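Local coordinates for protein putative secreted endoglycosylceramidase (Rhodococcus hoagii, PDB 6JYZ) that acts as an endogalactosylceramidase, a family 5 glycoside hydrolase that probably cleaves the O-glycosidic bond joining the sugar to ceramide in glycosphingolipids, at residues Glu108-Ala113 / Glu211-Gly216; Ala101-Ile106 / Ala205-Asn210; Pro23-Glu28 / Val40-Ala45. All blocks are in the same frame, centred on the assembly; numbering follows the deposited sequence.

Contact 1 (Glu108-Ala113 / Glu211-Gly216); sequences EAVQDA and EPAVVG
E211 lays its CG against V110 CG1 at 4.1 Å, and beyond that contact its flat carboxylate is gripped at both oxygens. OE2 uses its anti lone pair, the one pointing away from OE1, to accept the backbone N-H of A213 in a nearly straight bond (A213 N to E211 OE2 3.0 Å, 167° at the hydrogen). The same oxygen forms a salt bridge with K114, one turn along the helix from V110. E211 OE1 accepts a hydrogen bond from a water 2.9 Å away, and the same water donates a second one to Q111 OE1. The bend of the E211 chain at chi2 (48°) brings the carboxylate back over its own turn, where A213 N lies. A leucine in its place would probably leave K114 without its charge partner and A213 N without this acceptor, and would break the water link to Q111. V110 carries the apolar half. It slides past E211 in the opposite direction and crosses V214 at about a right angle. V110 CG1, anti to its backbone N (chi1 170°), is the branch that points into the turn, reaching A213 CB at 4.2 Å and V214 CG2 at 4.0 Å; its other methyl, CG2, lies 4.2 Å from V214 CG2. E211 to V214 form a type I turn, closed by V214 N to E211 O at 3.2 Å, and the E211 carbonyl also accepts a bond from H258. Helix 100-115 thus rests on the start of strand 214-218, with V110 also on T120 of the parallel strand 119-124, A109 and A113 touching F71 of helix 68-75, and F208 packed against both V110 and V214.

Contact 2 (Ala101-Ile106 / Ala205-Asn210); sequences AYVARI and AAEFRN
F208 meets I106 in the close part of this contact: the methyl CG2 of I106 approaches the far end of the ring obliquely, 3.8 Å from F208 CZ and 4.0 Å from F208 CE2, as the two side chains cross at about a right angle. Setting I106 CG1 beside the backbone N (chi1 -63°) lays that branch over one face of the Y102 ring, offset toward its rim, and turns CG2, anti to the N, toward F208. V103 CG1 comes less near, 4.4 Å from F208 CE2. The same methyl lies instead against the stem of E207, 3.9 Å from E207 CG. This is the side nearer solvent: E207 is partly exposed, its chain bent at chi2 (-68°), and its OE1 is drawn into a salt bridge with R107. F98 touches both V103 and E207 there. On the inner side, I106 and F208 both rest on L122 of strand 119-124, and I106 also reaches L84 and I86 of strand 81-86. Such packing, with helix 100-115 and the A206-R209 turn laid over neighbouring parallel strands, belongs to the outer layer of the (beta/alpha)8 barrel of glycoside hydrolase family 5.

Contact 3 (Pro23-Glu28 / Val40-Ala45); sequences PRLTVE and VLLRGA
L25 and V40 bring two extended backbones within 8.3 Å, CA to CA, and since no hydrogen bond joins the segments, which run far from parallel, side chains alone make the contact. L25 does the work for its segment, dividing its two methyls between two partners. With CG beside the backbone N and the chain straight at chi2 (-179°), L25 CD1 is carried forward to meet L42 CD1 tip to tip at 4.1 Å. L25 CD2 branches to the other partner and touches V40 CG2 at 4.0 Å, the two side chains crossing at about a right angle. V40 CG1 is anti to the backbone N (chi1 175°), which leaves CG2, beside that N, as the methyl facing L25. All three side chains are buried, and they meet through methyl groups. Strand 25-28 pairs antiparallel with strand 31-34 in a hairpin, from which the chain passes into strand 38-47, a strand of the (beta/alpha)8 barrel lying parallel to strands 81-86 and 356-359. The hairpin closes against the end of the barrel where its strands begin: V40, one of the residues it packs on, lies near the start of strand 38-47, and Y119, another, at the start of strand 119-124. Y119 touches both L25 and L42, and its hydroxyl hydrogen-bonds to P23 O. D34 of the hairpin lies against L25 and V40, while the backbone of V40 bonds to I32. A bound isopropyl alcohol molecule, probably from the crystallisation liquor, lies close to the side chain of V40.

Contact 3 closes first along the chain, before the others open; contacts 1 and 2 interleave, both starting on helix 100-115 and ending on the run from helix 193-206 into strand 214-218. Their centres are about 9 Å apart, and F208 of contact 2 joins them, with CD1 3.8 Å from V214 CG2. Contact 3 lies about 12 Å from contact 1, centre to centre, and about 20 Å from contact 2, which it does not touch. V215 links it to contact 1, its CG1 4.0 Å from L42 CD1. Contacts 1 and 2 pack successive turns of helix 100-115 against that run, outside the barrel, while contact 3 packs the N-terminal hairpin against the barrel's end.

Contact 1 (Glu108-Ala113 / Glu211-Gly216)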
ATOM      1  N   GLU A 108      16.596  -6.905  -3.564  1.00 10.98           N
ATOM      2  CA  GLU A 108      17.397  -6.277  -2.516  1.00 12.22           C
ATOM      3  C   GLU A 108      16.519  -5.576  -1.499  1.00 11.98           C
ATOM      4  O   GLU A 108      16.789  -5.666  -0.296  1.00 12.50           O
ATOM      5  CB  GLU A 108      18.414  -5.320  -3.164  1.00 12.42           C
ATOM      6  CG  GLU A 108      19.300  -4.602  -2.144  1.00 16.29           C
ATOM      7  CD  GLU A 108      20.102  -3.554  -2.888  1.00 23.72           C
ATOM      8  OE1 GLU A 108      19.550  -2.609  -3.475  1.00 24.85           O
ATOM      9  OE2 GLU A 108      21.304  -3.776  -2.993  1.00 30.42           O
ATOM     10  N   ALA A 109      15.479  -4.850  -1.947  1.00 10.66           N
ATOM     11  CA  ALA A 109      14.554  -4.228  -1.000  1.00 10.43           C
ATOM     12  C   ALA A 109      13.816  -5.274  -0.186  1.00 11.06           C
ATOM     13  O   ALA A 109      13.637  -5.070   1.058  1.00 11.22           O
ATOM     14  CB  ALA A 109      13.563  -3.359  -1.784  1.00 12.48           C
ATOM     15  N   VAL A 110      13.387  -6.378  -0.754  1.00 10.28           N
ATOM     16  CA  VAL A 110      12.715  -7.422  -0.017  1.00 10.63           C
ATOM     17  C   VAL A 110      13.650  -7.964   1.044  1.00 11.86           C
ATOM     18  O   VAL A 110      13.223  -8.257   2.176  1.00 11.44           O
ATOM     19  CB  VAL A 110      12.235  -8.535  -0.947  1.00 10.57           C
ATOM     20  CG1 VAL A 110      11.748  -9.757  -0.203  1.00 11.91           C
ATOM     21  CG2 VAL A 110      11.079  -8.020  -1.833  1.00 12.05           C
ATOM     22  N   GLN A 111      14.929  -8.194   0.692  1.00 11.43           N
ATOM     23  CA  GLN A 111      15.878  -8.780   1.646  1.00 11.95           C
ATOM     24  C   GLN A 111      16.237  -7.760   2.715  1.00 11.86           C
ATOM     25  O   GLN A 111      16.298  -8.159   3.898  1.00 12.06           O
ATOM     26  CB  GLN A 111      17.149  -9.202   0.866  1.00 14.74           C
ATOM     27  CG  GLN A 111      18.108  -9.996   1.796  1.00 19.07           C
ATOM     28  CD  GLN A 111      17.491 -11.304   2.266  1.00 24.18           C
ATOM     29  OE1 GLN A 111      16.946 -12.122   1.534  1.00 23.45           O
ATOM     30  NE2 GLN A 111      17.513 -11.525   3.563  1.00 26.22           N
ATOM     31  N   ASP A 112      16.420  -6.509   2.409  1.00 11.97           N
ATOM     32  CA  ASP A 112      16.680  -5.511   3.430  1.00 12.73           C
ATOM     33  C   ASP A 112      15.494  -5.361   4.368  1.00 12.31           C
ATOM     34  O   ASP A 112      15.666  -5.246   5.613  1.00 13.13           O
ATOM     35  CB  ASP A 112      16.973  -4.158   2.797  1.00 14.21           C
ATOM     36  CG  ASP A 112      18.340  -4.061   2.094  1.00 16.09           C
ATOM     37  OD1 ASP A 112      19.269  -4.879   2.442  1.00 19.01           O
ATOM     38  OD2 ASP A 112      18.484  -3.130   1.269  1.00 18.36           O
ATOM     39  N   ALA A 113      14.272  -5.404   3.849  1.00 11.18           N
ATOM     40  CA  ALA A 113      13.098  -5.404   4.725  1.00 11.26           C
ATOM     41  C   ALA A 113      13.103  -6.662   5.580  1.00 11.24           C
ATOM     42  O   ALA A 113      12.923  -6.557   6.818  1.00 11.10           O
ATOM     43  CB  ALA A 113      11.849  -5.294   3.820  1.00 11.78           C
ATOM     44  N   GLU A 211       9.639 -17.189  -1.549  1.00 12.51           N
ATOM     45  CA  GLU A 211      10.107 -16.207  -0.553  1.00 11.96           C
ATOM     46  C   GLU A 211       8.988 -15.893   0.453  1.00 12.82           C
ATOM     47  O   GLU A 211       8.011 -15.184   0.101  1.00 12.06           O
ATOM     48  CB  GLU A 211      10.462 -14.918  -1.313  1.00 12.27           C
ATOM     49  CG  GLU A 211      10.932 -13.814  -0.397  1.00 13.21           C
ATOM     50  CD  GLU A 211      11.983 -14.240   0.592  1.00 15.51           C
ATOM     51  OE1 GLU A 211      13.136 -14.336   0.159  1.00 17.63           O
ATOM     52  OE2 GLU A 211      11.688 -14.488   1.767  1.00 13.90           O
ATOM     53  N   PRO A 212       9.072 -16.342   1.696  1.00 11.51           N
ATOM     54  CA  PRO A 212       7.994 -16.072   2.655  1.00 12.09           C
ATOM     55  C   PRO A 212       7.942 -14.586   3.029  1.00 11.73           C
ATOM     56  O   PRO A 212       6.875 -14.157   3.519  1.00 12.82           O
ATOM     57  CB  PRO A 212       8.363 -16.934   3.893  1.00 13.71           C
ATOM     58  CG  PRO A 212       9.861 -17.119   3.779  1.00 14.64           C
ATOM     59  CD  PRO A 212      10.147 -17.228   2.278  1.00 12.32           C
ATOM     60  N   ALA A 213       8.990 -13.807   2.852  1.00 10.94           N
ATOM     61  CA  ALA A 213       8.902 -12.407   3.239  1.00 10.94           C
ATOM     62  C   ALA A 213       7.988 -11.650   2.321  1.00 11.05           C
ATOM     63  O   ALA A 213       7.647 -10.516   2.654  1.00 11.69           O
ATOM     64  CB  ALA A 213      10.282 -11.840   3.196  1.00 12.52           C
ATOM     65  N   VAL A 214       7.670 -12.147   1.131  1.00 10.96           N
ATOM     66  CA  VAL A 214       6.734 -11.462   0.255  1.00 10.88           C
ATOM     67  C   VAL A 214       5.341 -11.891   0.703  1.00 11.43           C
ATOM     68  O   VAL A 214       4.971 -13.059   0.648  1.00 12.79           O
ATOM     69  CB  VAL A 214       7.009 -11.783  -1.213  1.00 10.85           C
ATOM     70  CG1 VAL A 214       5.844 -11.317  -2.132  1.00 12.80           C
ATOM     71  CG2 VAL A 214       8.325 -11.148  -1.650  1.00 12.88           C
ATOM     72  N   VAL A 215       4.573 -10.914   1.193  1.00 11.40           N
ATOM     73  CA  VAL A 215       3.190 -11.183   1.568  1.00 11.24           C
ATOM     74  C   VAL A 215       2.398 -11.680   0.363  1.00 10.62           C
ATOM     75  O   VAL A 215       1.667 -12.628   0.409  1.00 10.15           O
ATOM     76  CB  VAL A 215       2.548  -9.853   2.040  1.00 11.10           C
ATOM     77  CG1 VAL A 215       1.059 -10.100   2.431  1.00 13.31           C
ATOM     78  CG2 VAL A 215       3.327  -9.226   3.194  1.00 13.03           C
ATOM     79  N   GLY A 216       2.612 -10.947  -0.741  1.00 11.40           N
ATOM     80  CA  GLY A 216       1.849 -11.163  -1.946  1.00 12.29           C
ATOM     81  C   GLY A 216       1.818  -9.890  -2.767  1.00 10.17           C
ATOM     82  O   GLY A 216       2.715  -9.046  -2.672  1.00 10.53           O
TER
HETATM   83  O   HOH W   1      15.467 -14.367   1.846  1.00 34.37           O

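Contact 2 (Ala101-Ile106 / Ala205-Asn210)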
ATOM      1  N   ALA A 101      17.438  -6.719 -13.964  1.00  9.19           N
ATOM      2  CA  ALA A 101      18.197  -5.838 -13.121  1.00 10.45           C
ATOM      3  C   ALA A 101      17.258  -5.009 -12.224  1.00 10.63           C
ATOM      4  O   ALA A 101      17.599  -4.711 -11.071  1.00 11.65           O
ATOM      5  CB  ALA A 101      19.054  -4.883 -13.923  1.00 11.97           C
ATOM      6  N   TYR A 102      16.079  -4.650 -12.742  1.00  9.58           N
ATOM      7  CA  TYR A 102      15.080  -3.989 -11.864  1.00  9.51           C
ATOM      8  C   TYR A 102      14.553  -4.983 -10.867  1.00 10.28           C
ATOM      9  O   TYR A 102      14.421  -4.660  -9.652  1.00 10.69           O
ATOM     10  CB  TYR A 102      13.981  -3.423 -12.753  1.00  9.78           C
ATOM     11  CG  TYR A 102      12.909  -2.677 -11.953  1.00  9.25           C
ATOM     12  CD1 TYR A 102      13.220  -1.509 -11.314  1.00  9.82           C
ATOM     13  CD2 TYR A 102      11.602  -3.171 -11.870  1.00  9.78           C
ATOM     14  CE1 TYR A 102      12.275  -0.774 -10.570  1.00 10.04           C
ATOM     15  CE2 TYR A 102      10.644  -2.437 -11.159  1.00 10.02           C
ATOM     16  CZ  TYR A 102      10.998  -1.286 -10.538  1.00  9.53           C
ATOM     17  OH  TYR A 102       9.985  -0.556  -9.913  1.00 10.77           O
ATOM     18  N   VAL A 103      14.318  -6.236 -11.236  1.00  9.98           N
ATOM     19  CA  VAL A 103      13.921  -7.267 -10.294  1.00 10.72           C
ATOM     20  C   VAL A 103      14.968  -7.418  -9.212  1.00 10.35           C
ATOM     21  O   VAL A 103      14.625  -7.602  -8.036  1.00 10.78           O
ATOM     22  CB  VAL A 103      13.671  -8.625 -10.975  1.00 10.87           C
ATOM     23  CG1 VAL A 103      13.374  -9.684  -9.914  1.00 13.22           C
ATOM     24  CG2 VAL A 103      12.478  -8.486 -11.933  1.00 12.51           C
ATOM     25  N   ALA A 104      16.278  -7.311  -9.533  1.00 10.54           N
ATOM     26  CA  ALA A 104      17.281  -7.453  -8.473  1.00 10.46           C
ATOM     27  C   ALA A 104      17.193  -6.277  -7.526  1.00 10.25           C
ATOM     28  O   ALA A 104      17.455  -6.498  -6.328  1.00 11.60           O
ATOM     29  CB  ALA A 104      18.669  -7.513  -9.139  1.00 11.69           C
ATOM     30  N   ARG A 105      16.814  -5.069  -7.952  1.00 10.23           N
ATOM     31  CA  ARG A 105      16.615  -4.006  -6.974  1.00 10.72           C
ATOM     32  C   ARG A 105      15.413  -4.322  -6.101  1.00 10.41           C
ATOM     33  O   ARG A 105      15.456  -4.045  -4.869  1.00 10.94           O
ATOM     34  CB  ARG A 105      16.338  -2.688  -7.687  1.00 12.62           C
ATOM     35  CG  ARG A 105      17.550  -2.185  -8.503  1.00 12.65           C
ATOM     36  CD  ARG A 105      17.302  -0.997  -9.394  1.00 16.03           C
ATOM     37  NE  ARG A 105      16.963   0.168  -8.591  1.00 17.63           N
ATOM     38  CZ  ARG A 105      16.288   1.193  -9.067  1.00 21.17           C
ATOM     39  NH1 ARG A 105      15.757   1.170 -10.281  1.00 23.70           N
ATOM     40  NH2 ARG A 105      16.066   2.222  -8.274  1.00 22.64           N
ATOM     41  N   ILE A 106      14.336  -4.863  -6.642  1.00 10.29           N
ATOM     42  CA  ILE A 106      13.190  -5.296  -5.819  1.00 10.54           C
ATOM     43  C   ILE A 106      13.657  -6.342  -4.819  1.00 11.14           C
ATOM     44  O   ILE A 106      13.307  -6.287  -3.612  1.00 10.93           O
ATOM     45  CB  ILE A 106      12.072  -5.836  -6.715  1.00 10.19           C
ATOM     46  CG1 ILE A 106      11.546  -4.742  -7.642  1.00 10.70           C
ATOM     47  CG2 ILE A 106      10.938  -6.390  -5.845  1.00 10.82           C
ATOM     48  CD1 ILE A 106      10.537  -5.236  -8.666  1.00 11.79           C
ATOM     49  N   ALA A 205       5.971 -12.864 -10.131  1.00 10.27           N
ATOM     50  CA  ALA A 205       5.650 -13.796  -9.060  1.00 10.47           C
ATOM     51  C   ALA A 205       6.626 -14.957  -9.078  1.00 11.75           C
ATOM     52  O   ALA A 205       6.966 -15.497  -8.008  1.00 12.08           O
ATOM     53  CB  ALA A 205       4.216 -14.302  -9.229  1.00 12.40           C
ATOM     54  N   ALA A 206       6.999 -15.438 -10.242  1.00 10.71           N
ATOM     55  CA  ALA A 206       7.966 -16.534 -10.314  1.00 10.84           C
ATOM     56  C   ALA A 206       9.265 -16.161  -9.581  1.00 11.12           C
ATOM     57  O   ALA A 206       9.875 -17.076  -8.975  1.00 13.72           O
ATOM     58  CB  ALA A 206       8.245 -16.944 -11.771  1.00 12.28           C
ATOM     59  N   GLU A 207       9.683 -14.920  -9.596  1.00 11.22           N
ATOM     60  CA  GLU A 207      10.917 -14.476  -8.957  1.00 11.69           C
ATOM     61  C   GLU A 207      10.855 -14.511  -7.463  1.00 11.72           C
ATOM     62  O   GLU A 207      11.924 -14.390  -6.814  1.00 13.91           O
ATOM     63  CB  GLU A 207      11.208 -13.052  -9.440  1.00 11.95           C
ATOM     64  CG  GLU A 207      11.498 -12.904 -10.906  1.00 13.58           C
ATOM     65  CD  GLU A 207      12.782 -13.513 -11.351  1.00 16.70           C
ATOM     66  OE1 GLU A 207      13.764 -13.555 -10.616  1.00 17.84           O
ATOM     67  OE2 GLU A 207      12.812 -13.962 -12.504  1.00 20.15           O
ATOM     68  N   PHE A 208       9.654 -14.666  -6.865  1.00 11.10           N
ATOM     69  CA  PHE A 208       9.499 -14.639  -5.420  1.00 10.75           C
ATOM     70  C   PHE A 208       8.677 -15.805  -4.931  1.00 11.00           C
ATOM     71  O   PHE A 208       8.248 -15.803  -3.761  1.00 11.72           O
ATOM     72  CB  PHE A 208       8.901 -13.286  -4.993  1.00 10.92           C
ATOM     73  CG  PHE A 208       9.847 -12.152  -5.198  1.00 11.13           C
ATOM     74  CD1 PHE A 208      10.940 -11.973  -4.313  1.00 11.36           C
ATOM     75  CD2 PHE A 208       9.754 -11.324  -6.301  1.00 11.51           C
ATOM     76  CE1 PHE A 208      11.848 -10.950  -4.542  1.00 11.19           C
ATOM     77  CE2 PHE A 208      10.679 -10.335  -6.537  1.00 11.97           C
ATOM     78  CZ  PHE A 208      11.748 -10.146  -5.655  1.00 11.46           C
ATOM     79  N   ARG A 209       8.504 -16.835  -5.744  1.00 11.50           N
ATOM     80  CA  ARG A 209       7.557 -17.884  -5.440  1.00 11.55           C
ATOM     81  C   ARG A 209       7.906 -18.709  -4.182  1.00 12.42           C
ATOM     82  O   ARG A 209       6.983 -19.344  -3.623  1.00 13.45           O
ATOM     83  CB  ARG A 209       7.322 -18.812  -6.650  1.00 12.44           C
ATOM     84  CG  ARG A 209       8.549 -19.635  -7.015  1.00 13.75           C
ATOM     85  CD  ARG A 209       8.205 -20.335  -8.312  1.00 16.14           C
ATOM     86  NE  ARG A 209       9.293 -21.236  -8.745  1.00 19.83           N
ATOM     87  CZ  ARG A 209      10.317 -20.903  -9.502  1.00 23.05           C
ATOM     88  NH1 ARG A 209      10.549 -19.637  -9.792  1.00 23.62           N
ATOM     89  NH2 ARG A 209      11.169 -21.855  -9.919  1.00 26.21           N
ATOM     90  N   ASN A 210       9.207 -18.677  -3.801  1.00 11.33           N
ATOM     91  CA  ASN A 210       9.562 -19.412  -2.595  1.00 13.10           C
ATOM     92  C   ASN A 210       9.961 -18.482  -1.458  1.00 14.26           C
ATOM     93  O   ASN A 210      10.533 -18.934  -0.489  1.00 15.01           O
ATOM     94  CB  ASN A 210      10.701 -20.444  -2.891  1.00 14.63           C
ATOM     95  CG  ASN A 210      10.159 -21.760  -3.416  1.00 16.22           C
ATOM     96  OD1 ASN A 210       9.414 -22.404  -2.695  1.00 18.97           O
ATOM     97  ND2 ASN A 210      10.411 -22.018  -4.681  1.00 18.71           N
TER

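Contact 3 (Pro23-Glu28 / Val40-Ala45)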
ATOM      1  N   PRO A  23       7.939 -16.142   8.921  1.00 14.30           N
ATOM      2  CA  PRO A  23       7.118 -17.277   8.512  1.00 13.25           C
ATOM      3  C   PRO A  23       6.211 -16.935   7.328  1.00 13.30           C
ATOM      4  O   PRO A  23       5.774 -15.775   7.130  1.00 13.29           O
ATOM      5  CB  PRO A  23       6.318 -17.658   9.739  1.00 14.17           C
ATOM      6  CG  PRO A  23       6.259 -16.371  10.495  1.00 18.37           C
ATOM      7  CD  PRO A  23       7.581 -15.682  10.269  1.00 15.93           C
ATOM      8  N   ARG A  24       5.856 -17.926   6.564  1.00 11.88           N
ATOM      9  CA  ARG A  24       4.955 -17.750   5.418  1.00 11.80           C
ATOM     10  C   ARG A  24       3.604 -17.291   5.958  1.00 12.25           C
ATOM     11  O   ARG A  24       3.099 -17.783   6.981  1.00 12.37           O
ATOM     12  CB  ARG A  24       4.825 -19.114   4.734  1.00 13.09           C
ATOM     13  CG  ARG A  24       3.700 -19.186   3.705  1.00 15.30           C
ATOM     14  CD  ARG A  24       3.775 -20.521   2.975  1.00 18.71           C
ATOM     15  NE  ARG A  24       2.498 -20.849   2.340  1.00 18.48           N
ATOM     16  CZ  ARG A  24       2.295 -22.069   1.826  1.00 18.88           C
ATOM     17  NH1 ARG A  24       3.255 -22.987   1.951  1.00 19.99           N
ATOM     18  NH2 ARG A  24       1.124 -22.313   1.254  1.00 22.56           N
ATOM     19  N   LEU A  25       2.966 -16.405   5.175  1.00 10.86           N
ATOM     20  CA  LEU A  25       1.633 -15.911   5.483  1.00 11.42           C
ATOM     21  C   LEU A  25       0.574 -16.562   4.613  1.00 11.35           C
ATOM     22  O   LEU A  25       0.801 -16.800   3.399  1.00 13.35           O
ATOM     23  CB  LEU A  25       1.558 -14.396   5.285  1.00 12.41           C
ATOM     24  CG  LEU A  25       2.530 -13.664   6.180  1.00 12.11           C
ATOM     25  CD1 LEU A  25       2.424 -12.144   5.978  1.00 14.55           C
ATOM     26  CD2 LEU A  25       2.348 -14.031   7.637  1.00 14.95           C
ATOM     27  N   THR A  26      -0.599 -16.734   5.150  1.00 11.35           N
ATOM     28  CA  THR A  26      -1.781 -17.327   4.539  1.00 11.48           C
ATOM     29  C   THR A  26      -3.001 -16.559   5.031  1.00 10.89           C
ATOM     30  O   THR A  26      -2.885 -15.511   5.688  1.00 10.96           O
ATOM     31  CB  THR A  26      -1.791 -18.835   4.905  1.00 12.24           C
ATOM     32  OG1 THR A  26      -2.817 -19.479   4.142  1.00 14.70           O
ATOM     33  CG2 THR A  26      -2.033 -19.116   6.372  1.00 14.97           C
ATOM     34  N   VAL A  27      -4.180 -17.043   4.630  1.00 11.32           N
ATOM     35  CA  VAL A  27      -5.440 -16.488   5.069  1.00 12.27           C
ATOM     36  C   VAL A  27      -6.242 -17.626   5.682  1.00 13.89           C
ATOM     37  O   VAL A  27      -6.340 -18.708   5.072  1.00 14.95           O
ATOM     38  CB  VAL A  27      -6.200 -15.847   3.890  1.00 13.21           C
ATOM     39  CG1 VAL A  27      -7.637 -15.497   4.308  1.00 14.47           C
ATOM     40  CG2 VAL A  27      -5.478 -14.638   3.348  1.00 13.98           C
ATOM     41  N   GLU A  28      -6.842 -17.372   6.849  1.00 14.54           N
ATOM     42  CA  GLU A  28      -7.791 -18.348   7.350  1.00 17.17           C
ATOM     43  C   GLU A  28      -8.871 -17.550   8.077  1.00 18.00           C
ATOM     44  O   GLU A  28      -8.550 -16.689   8.901  1.00 17.15           O
ATOM     45  CB  GLU A  28      -7.108 -19.338   8.268  1.00 21.61           C
ATOM     46  CG  GLU A  28      -8.093 -20.418   8.681  1.00 29.60           C
ATOM     47  CD  GLU A  28      -7.370 -21.439   9.513  1.00 38.48           C
ATOM     48  OE1 GLU A  28      -6.815 -21.028  10.544  1.00 39.21           O
ATOM     49  OE2 GLU A  28      -7.316 -22.617   9.085  1.00 47.05           O
ATOM     50  N   VAL A  40      -1.756 -12.185  12.213  1.00 10.60           N
ATOM     51  CA  VAL A  40      -0.700 -11.246  11.925  1.00 10.43           C
ATOM     52  C   VAL A  40      -1.276  -9.879  11.628  1.00 10.71           C
ATOM     53  O   VAL A  40      -2.098  -9.771  10.702  1.00 11.33           O
ATOM     54  CB  VAL A  40       0.203 -11.798  10.797  1.00 11.04           C
ATOM     55  CG1 VAL A  40       1.237 -10.741  10.405  1.00 14.18           C
ATOM     56  CG2 VAL A  40       0.905 -13.080  11.266  1.00 12.83           C
ATOM     57  N   LEU A  41      -0.775  -8.827  12.257  1.00 10.14           N
ATOM     58  CA  LEU A  41      -1.115  -7.471  11.894  1.00  9.88           C
ATOM     59  C   LEU A  41       0.070  -6.904  11.146  1.00 10.06           C
ATOM     60  O   LEU A  41       1.180  -6.768  11.689  1.00 11.01           O
ATOM     61  CB  LEU A  41      -1.412  -6.634  13.167  1.00 10.52           C
ATOM     62  CG  LEU A  41      -2.654  -7.041  13.978  1.00 10.68           C
ATOM     63  CD1 LEU A  41      -2.799  -6.118  15.165  1.00 12.12           C
ATOM     64  CD2 LEU A  41      -3.930  -6.999  13.103  1.00 12.83           C
ATOM     65  N   LEU A  42      -0.200  -6.510   9.905  1.00  9.46           N
ATOM     66  CA  LEU A  42       0.807  -5.970   8.999  1.00  9.65           C
ATOM     67  C   LEU A  42       0.630  -4.470   8.971  1.00  9.47           C
ATOM     68  O   LEU A  42      -0.295  -3.975   8.255  1.00 10.03           O
ATOM     69  CB  LEU A  42       0.667  -6.576   7.599  1.00 10.04           C
ATOM     70  CG  LEU A  42       0.957  -8.078   7.500  1.00 10.45           C
ATOM     71  CD1 LEU A  42       0.575  -8.539   6.098  1.00 11.56           C
ATOM     72  CD2 LEU A  42       2.437  -8.343   7.817  1.00 12.63           C
ATOM     73  N   ARG A  43       1.447  -3.713   9.713  1.00  9.26           N
ATOM     74  CA  ARG A  43       1.335  -2.259   9.776  1.00 10.33           C
ATOM     75  C   ARG A  43       2.635  -1.647   9.354  1.00  9.49           C
ATOM     76  O   ARG A  43       3.724  -2.031   9.852  1.00 10.25           O
ATOM     77  CB  ARG A  43       0.973  -1.885  11.212  1.00 12.69           C
ATOM     78  CG  ARG A  43      -0.488  -2.353  11.394  1.00 15.65           C
ATOM     79  CD  ARG A  43      -1.033  -1.825  12.688  1.00 17.70           C
ATOM     80  NE  ARG A  43      -2.408  -2.293  12.874  1.00 13.49           N
ATOM     81  CZ  ARG A  43      -2.978  -2.044  14.022  1.00 12.59           C
ATOM     82  NH1 ARG A  43      -2.321  -1.354  14.955  1.00 14.83           N
ATOM     83  NH2 ARG A  43      -4.175  -2.540  14.253  1.00 12.10           N
ATOM     84  N   GLY A  44       2.577  -0.656   8.476  1.00  9.50           N
ATOM     85  CA  GLY A  44       3.824  -0.074   7.983  1.00  9.79           C
ATOM     86  C   GLY A  44       3.537   1.080   7.044  1.00  9.21           C
ATOM     87  O   GLY A  44       2.569   1.828   7.249  1.00  9.76           O
ATOM     88  N   ALA A  45       4.369   1.197   6.003  1.00 10.52           N
ATOM     89  CA  ALA A  45       4.289   2.394   5.141  1.00 10.10           C
ATOM     90  C   ALA A  45       4.505   1.963   3.679  1.00  9.34           C
ATOM     91  O   ALA A  45       5.107   0.930   3.366  1.00  9.64           O
ATOM     92  CB  ALA A  45       5.370   3.411   5.519  1.00 12.14           C
TER